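Local coordinates for protein neuraminidase (Influenza A virus, PDB 4GDI) that forms a tetrameric neuraminidase-like beta-propeller of a bat influenza virus, whose putative active site has diverged, so that sialic acid removal is uncertain, at residues Trp9-Trp21 and Gln325-Phe339. Sequence-based numbering, arbitrary orientation.
With NO3 (nitrate ion), chain V.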
loop_
_atom_site.group_PDB
_atom_site.type_symbol
_atom_site.label_atom_id
_atom_site.label_comp_id
_atom_site.label_asym_id
_atom_site.label_seq_id
_atom_site.Cartn_x
_atom_site.Cartn_y
_atom_site.Cartn_z
ATOM N N TRP A 9 4.603 -26.976 -3.101
ATOM C CA TRP A 9 5.431 -26.991 -1.922
ATOM C C TRP A 9 5.369 -28.343 -1.247
ATOM O O TRP A 9 4.357 -29.036 -1.316
ATOM C CB TRP A 9 4.944 -25.916 -0.952
ATOM C CG TRP A 9 5.682 -25.895 0.321
ATOM C CD1 TRP A 9 6.860 -25.278 0.561
ATOM C CD2 TRP A 9 5.281 -26.501 1.558
ATOM N NE1 TRP A 9 7.234 -25.462 1.868
ATOM C CE2 TRP A 9 6.280 -26.208 2.506
ATOM C CE3 TRP A 9 4.175 -27.259 1.955
ATOM C CZ2 TRP A 9 6.216 -26.651 3.836
ATOM C CZ3 TRP A 9 4.103 -27.695 3.271
ATOM C CH2 TRP A 9 5.122 -27.387 4.200
ATOM N N ARG A 10 6.458 -28.716 -0.593
ATOM C CA ARG A 10 6.414 -29.784 0.391
ATOM C C ARG A 10 7.442 -29.469 1.456
ATOM O O ARG A 10 8.405 -28.750 1.197
ATOM C CB ARG A 10 6.687 -31.147 -0.247
ATOM C CG ARG A 10 8.112 -31.350 -0.698
ATOM C CD ARG A 10 8.170 -32.317 -1.868
ATOM N NE ARG A 10 7.484 -31.768 -3.041
ATOM C CZ ARG A 10 8.059 -31.477 -4.207
ATOM N NH1 ARG A 10 9.356 -31.692 -4.410
ATOM N NH2 ARG A 10 7.319 -30.974 -5.188
ATOM N N ALA A 11 7.237 -30.009 2.649
ATOM C CA ALA A 11 8.140 -29.774 3.764
ATOM C C ALA A 11 9.556 -30.230 3.428
ATOM O O ALA A 11 9.747 -31.126 2.623
ATOM C CB ALA A 11 7.648 -30.505 4.985
ATOM N N LYS A 12 10.544 -29.617 4.061
ATOM C CA LYS A 12 11.914 -30.070 3.905
ATOM C C LYS A 12 11.988 -31.441 4.558
ATOM O O LYS A 12 11.100 -31.804 5.322
ATOM C CB LYS A 12 12.896 -29.081 4.534
ATOM C CG LYS A 12 12.606 -27.649 4.117
ATOM C CD LYS A 12 13.853 -26.802 3.976
ATOM C CE LYS A 12 13.499 -25.454 3.341
ATOM N NZ LYS A 12 14.622 -24.877 2.585
ATOM N N SER A 13 13.048 -32.188 4.267
ATOM C CA SER A 13 13.068 -33.632 4.503
ATOM C C SER A 13 13.075 -34.034 5.973
ATOM O O SER A 13 12.663 -35.131 6.321
ATOM C CB SER A 13 14.261 -34.274 3.775
ATOM O OG SER A 13 15.494 -33.748 4.243
ATOM N N GLN A 14 13.554 -33.162 6.844
ATOM C CA GLN A 14 13.524 -33.464 8.263
ATOM C C GLN A 14 13.177 -32.200 9.029
ATOM O O GLN A 14 13.483 -31.104 8.587
ATOM C CB GLN A 14 14.881 -33.994 8.733
ATOM C CG GLN A 14 15.321 -35.293 8.056
ATOM C CD GLN A 14 14.419 -36.474 8.399
ATOM O OE1 GLN A 14 13.787 -36.502 9.458
ATOM N NE2 GLN A 14 14.351 -37.453 7.497
ATOM N N MET A 15 12.536 -32.366 10.174
ATOM C CA MET A 15 12.236 -31.239 11.039
ATOM C C MET A 15 13.498 -30.775 11.733
ATOM O O MET A 15 14.325 -31.590 12.118
ATOM C CB MET A 15 11.214 -31.641 12.090
ATOM C CG MET A 15 10.810 -30.462 12.990
ATOM S SD MET A 15 9.396 -30.810 14.059
ATOM C CE MET A 15 8.088 -30.842 12.818
ATOM N N CYS A 16 13.647 -29.465 11.901
ATOM C CA CYS A 16 14.776 -28.934 12.652
ATOM C C CYS A 16 14.708 -29.443 14.086
ATOM O O CYS A 16 13.620 -29.657 14.626
ATOM C CB CYS A 16 14.770 -27.403 12.631
ATOM S SG CYS A 16 14.894 -26.677 10.984
ATOM N N GLU A 17 15.863 -29.660 14.702
ATOM C CA GLU A 17 15.886 -29.963 16.129
ATOM C C GLU A 17 15.343 -28.749 16.872
ATOM O O GLU A 17 15.713 -27.613 16.555
ATOM C CB GLU A 17 17.305 -30.252 16.606
ATOM C CG GLU A 17 17.792 -31.666 16.347
ATOM C CD GLU A 17 18.688 -32.168 17.468
ATOM O OE1 GLU A 17 19.853 -31.716 17.547
ATOM O OE2 GLU A 17 18.214 -32.995 18.281
ATOM N N VAL A 18 14.475 -28.975 17.851
ATOM C CA VAL A 18 13.933 -27.858 18.633
ATOM C C VAL A 18 14.391 -27.907 20.083
ATOM O O VAL A 18 14.021 -28.817 20.823
ATOM C CB VAL A 18 12.406 -27.836 18.605
ATOM C CG1 VAL A 18 11.874 -26.733 19.537
ATOM C CG2 VAL A 18 11.898 -27.649 17.190
ATOM N N LYS A 19 15.176 -26.913 20.486
ATOM C CA LYS A 19 15.692 -26.838 21.853
ATOM C C LYS A 19 15.260 -25.545 22.518
ATOM O O LYS A 19 15.575 -25.294 23.674
ATOM C CB LYS A 19 17.215 -26.932 21.850
ATOM C CG LYS A 19 17.734 -28.207 21.209
ATOM C CD LYS A 19 19.248 -28.329 21.297
ATOM C CE LYS A 19 19.789 -29.185 20.156
ATOM N NZ LYS A 19 21.120 -29.779 20.452
ATOM N N GLY A 20 14.529 -24.719 21.782
ATOM C CA GLY A 20 14.007 -23.490 22.343
ATOM C C GLY A 20 12.908 -22.897 21.488
ATOM O O GLY A 20 12.644 -23.376 20.388
ATOM N N TRP A 21 12.270 -21.849 21.998
ATOM C CA TRP A 21 11.224 -21.156 21.255
ATOM C C TRP A 21 11.415 -19.665 21.425
ATOM O O TRP A 21 11.543 -19.176 22.543
ATOM C CB TRP A 21 9.856 -21.548 21.794
ATOM C CG TRP A 21 9.581 -23.030 21.750
ATOM C CD1 TRP A 21 9.827 -23.939 22.735
ATOM C CD2 TRP A 21 8.992 -23.758 20.671
ATOM N NE1 TRP A 21 9.419 -25.187 22.338
ATOM C CE2 TRP A 21 8.912 -25.103 21.070
ATOM C CE3 TRP A 21 8.530 -23.404 19.404
ATOM C CZ2 TRP A 21 8.388 -26.093 20.245
ATOM C CZ3 TRP A 21 8.009 -24.389 18.594
ATOM C CH2 TRP A 21 7.947 -25.713 19.015
ATOM N N GLN A 325 3.656 -23.389 9.664
ATOM C CA GLN A 325 4.984 -23.728 9.156
ATOM C C GLN A 325 5.449 -22.708 8.127
ATOM O O GLN A 325 4.755 -22.452 7.141
ATOM C CB GLN A 325 4.996 -25.126 8.525
ATOM C CG GLN A 325 4.823 -26.264 9.512
ATOM C CD GLN A 325 4.779 -27.613 8.815
ATOM O OE1 GLN A 325 3.819 -27.927 8.102
ATOM N NE2 GLN A 325 5.825 -28.397 8.988
ATOM N N PRO A 326 6.632 -22.123 8.360
ATOM C CA PRO A 326 7.262 -21.295 7.328
ATOM C C PRO A 326 7.473 -22.150 6.088
ATOM O O PRO A 326 7.789 -23.326 6.225
ATOM C CB PRO A 326 8.615 -20.922 7.938
ATOM C CG PRO A 326 8.480 -21.172 9.407
ATOM C CD PRO A 326 7.475 -22.275 9.557
ATOM N N LYS A 327 7.285 -21.594 4.901
ATOM C CA LYS A 327 7.350 -22.412 3.707
ATOM C C LYS A 327 8.433 -21.988 2.730
ATOM O O LYS A 327 8.694 -22.694 1.759
ATOM C CB LYS A 327 5.988 -22.428 3.013
ATOM C CG LYS A 327 4.943 -23.202 3.813
ATOM C CD LYS A 327 3.655 -23.433 3.042
ATOM C CE LYS A 327 2.688 -24.253 3.898
ATOM N NZ LYS A 327 1.344 -24.302 3.297
ATOM N N GLY A 328 9.076 -20.860 2.992
ATOM C CA GLY A 328 10.042 -20.317 2.046
ATOM C C GLY A 328 11.451 -20.128 2.570
ATOM O O GLY A 328 12.199 -19.340 2.007
ATOM N N ASP A 329 11.829 -20.846 3.624
ATOM C CA ASP A 329 13.164 -20.690 4.203
ATOM C C ASP A 329 14.218 -21.038 3.163
ATOM O O ASP A 329 14.068 -22.013 2.416
ATOM C CB ASP A 329 13.362 -21.597 5.419
ATOM C CG ASP A 329 12.543 -21.164 6.637
ATOM O OD1 ASP A 329 11.946 -20.071 6.620
ATOM O OD2 ASP A 329 12.535 -21.924 7.627
ATOM N N LEU A 330 15.290 -20.251 3.136
ATOM C CA LEU A 330 16.376 -20.447 2.179
ATOM C C LEU A 330 17.666 -20.885 2.851
ATOM O O LEU A 330 18.462 -21.605 2.262
ATOM C CB LEU A 330 16.604 -19.154 1.390
ATOM C CG LEU A 330 15.423 -18.758 0.496
ATOM C CD1 LEU A 330 15.761 -17.531 -0.315
ATOM C CD2 LEU A 330 15.005 -19.908 -0.421
ATOM N N ILE A 331 17.875 -20.457 4.090
ATOM C CA ILE A 331 19.098 -20.793 4.790
ATOM C C ILE A 331 18.946 -22.128 5.488
ATOM O O ILE A 331 19.844 -22.977 5.414
ATOM C CB ILE A 331 19.494 -19.708 5.796
ATOM C CG1 ILE A 331 19.572 -18.361 5.082
ATOM C CG2 ILE A 331 20.822 -20.062 6.469
ATOM C CD1 ILE A 331 20.284 -18.415 3.732
ATOM N N SER A 332 17.809 -22.331 6.148
ATOM C CA SER A 332 17.595 -23.582 6.869
ATOM C C SER A 332 17.506 -24.772 5.910
ATOM O O SER A 332 16.771 -24.742 4.928
ATOM C CB SER A 332 16.328 -23.517 7.714
ATOM O OG SER A 332 16.257 -24.657 8.544
ATOM N N GLY A 333 18.257 -25.818 6.201
ATOM C CA GLY A 333 18.163 -27.045 5.432
ATOM C C GLY A 333 17.089 -27.968 5.979
ATOM O O GLY A 333 16.694 -28.924 5.314
ATOM N N CYS A 334 16.611 -27.674 7.187
ATOM C CA CYS A 334 15.592 -28.488 7.834
ATOM C C CYS A 334 14.285 -27.698 7.920
ATOM O O CYS A 334 14.262 -26.482 7.701
ATOM C CB CYS A 334 16.063 -28.928 9.226
ATOM S SG CYS A 334 16.603 -27.565 10.296
ATOM N N GLN A 335 13.197 -28.397 8.224
ATOM C CA GLN A 335 11.879 -27.783 8.227
ATOM C C GLN A 335 11.598 -27.141 9.592
ATOM O O GLN A 335 11.640 -27.802 10.636
ATOM C CB GLN A 335 10.816 -28.821 7.866
ATOM C CG GLN A 335 9.397 -28.313 7.928
ATOM C CD GLN A 335 9.150 -27.217 6.942
ATOM O OE1 GLN A 335 9.362 -27.390 5.743
ATOM N NE2 GLN A 335 8.699 -26.065 7.435
ATOM N N ARG A 336 11.317 -25.851 9.593
ATOM C CA ARG A 336 11.021 -25.167 10.850
ATOM C C ARG A 336 9.564 -25.374 11.263
ATOM O O ARG A 336 8.686 -25.624 10.429
ATOM C CB ARG A 336 11.332 -23.668 10.744
ATOM C CG ARG A 336 12.826 -23.335 10.699
ATOM C CD ARG A 336 13.074 -21.865 11.032
ATOM N NE ARG A 336 12.428 -20.956 10.075
ATOM C CZ ARG A 336 11.908 -19.778 10.390
ATOM N NH1 ARG A 336 11.946 -19.337 11.651
ATOM N NH2 ARG A 336 11.348 -19.032 9.449
ATOM N N ILE A 337 9.313 -25.225 12.559
ATOM C CA ILE A 337 7.956 -25.325 13.098
ATOM C C ILE A 337 7.712 -24.122 13.999
ATOM O O ILE A 337 8.603 -23.692 14.753
ATOM C CB ILE A 337 7.732 -26.662 13.871
ATOM C CG1 ILE A 337 6.279 -26.791 14.341
ATOM C CG2 ILE A 337 8.670 -26.788 15.053
ATOM C CD1 ILE A 337 5.273 -26.821 13.208
ATOM N N CYS A 338 6.518 -23.550 13.897
ATOM C CA CYS A 338 6.185 -22.374 14.692
ATOM C C CYS A 338 4.803 -22.571 15.281
ATOM O O CYS A 338 4.070 -23.479 14.884
ATOM C CB CYS A 338 6.187 -21.108 13.817
ATOM S SG CYS A 338 7.711 -20.738 12.903
ATOM N N PHE A 339 4.433 -21.730 16.239
ATOM C CA PHE A 339 3.054 -21.739 16.680
ATOM C C PHE A 339 2.561 -20.321 16.851
ATOM O O PHE A 339 3.353 -19.386 17.003
ATOM C CB PHE A 339 2.873 -22.569 17.963
ATOM C CG PHE A 339 3.590 -22.014 19.178
ATOM C CD1 PHE A 339 2.972 -21.098 20.008
ATOM C CD2 PHE A 339 4.865 -22.450 19.504
ATOM C CE1 PHE A 339 3.628 -20.601 21.128
ATOM C CE2 PHE A 339 5.528 -21.960 20.624
ATOM C CZ PHE A 339 4.901 -21.036 21.438
HETATM N N NO3 V . 10.602 -15.991 11.216
HETATM O O1 NO3 V . 9.909 -17.198 11.341
HETATM O O2 NO3 V . 10.059 -14.789 11.696
HETATM O O3 NO3 V . 11.856 -15.964 10.623
HETATM O O HOH W 1 9.635 -25.504 3.609
HETATM O O HOH W 2 16.001 -31.415 6.033
#
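Lys327 lies across one face of the Trp9 indole: its straight chain crosses the ring at about a right angle, with CE 3.8 Å from the centroid of the six-membered ring in a CH-pi contact. NZ runs on to an off-centre cation-pi position and bonds to the carbonyl of Phe106. Beside them Gln335, with CG anti to its backbone N (chi1 176°) and a bend at chi2, sets its amide steeply against the Trp9 plane. Gln335 OE1 accepts Lys12 N on a lone pair at 3.0 Å, and water 1 links the same oxygen to Trp9 NE1; NE2 gives both hydrogens, to Pro326 O and Arg336 O, each near the amide plane, which fixes the amide's rotation. Lys12 runs along the 329-334 loop, and Lys12 NZ donates to Asp329 O at 2.9 Å and to Ser332 O. The backbones meet in a single bridge, Gln335 N to Gln14 O and Cys16 N to Gln335 O; one residue along from the bridged pair Met15-Gln335, the Cys16-Cys334 disulfide ties the segments covalently. This joins the N-terminal arm to the long loop between strands 317-324 and 338-346 of the propeller blade that strand 20-25 completes. Farther along, Ile337 CG2 packs 4.0 Å from Val18 CG2, and Phe339 turns its edge to the Trp21 face in an offset edge-to-face pair, planes at 64°. Arg336 grips Asp329 side-on through NE and NH2.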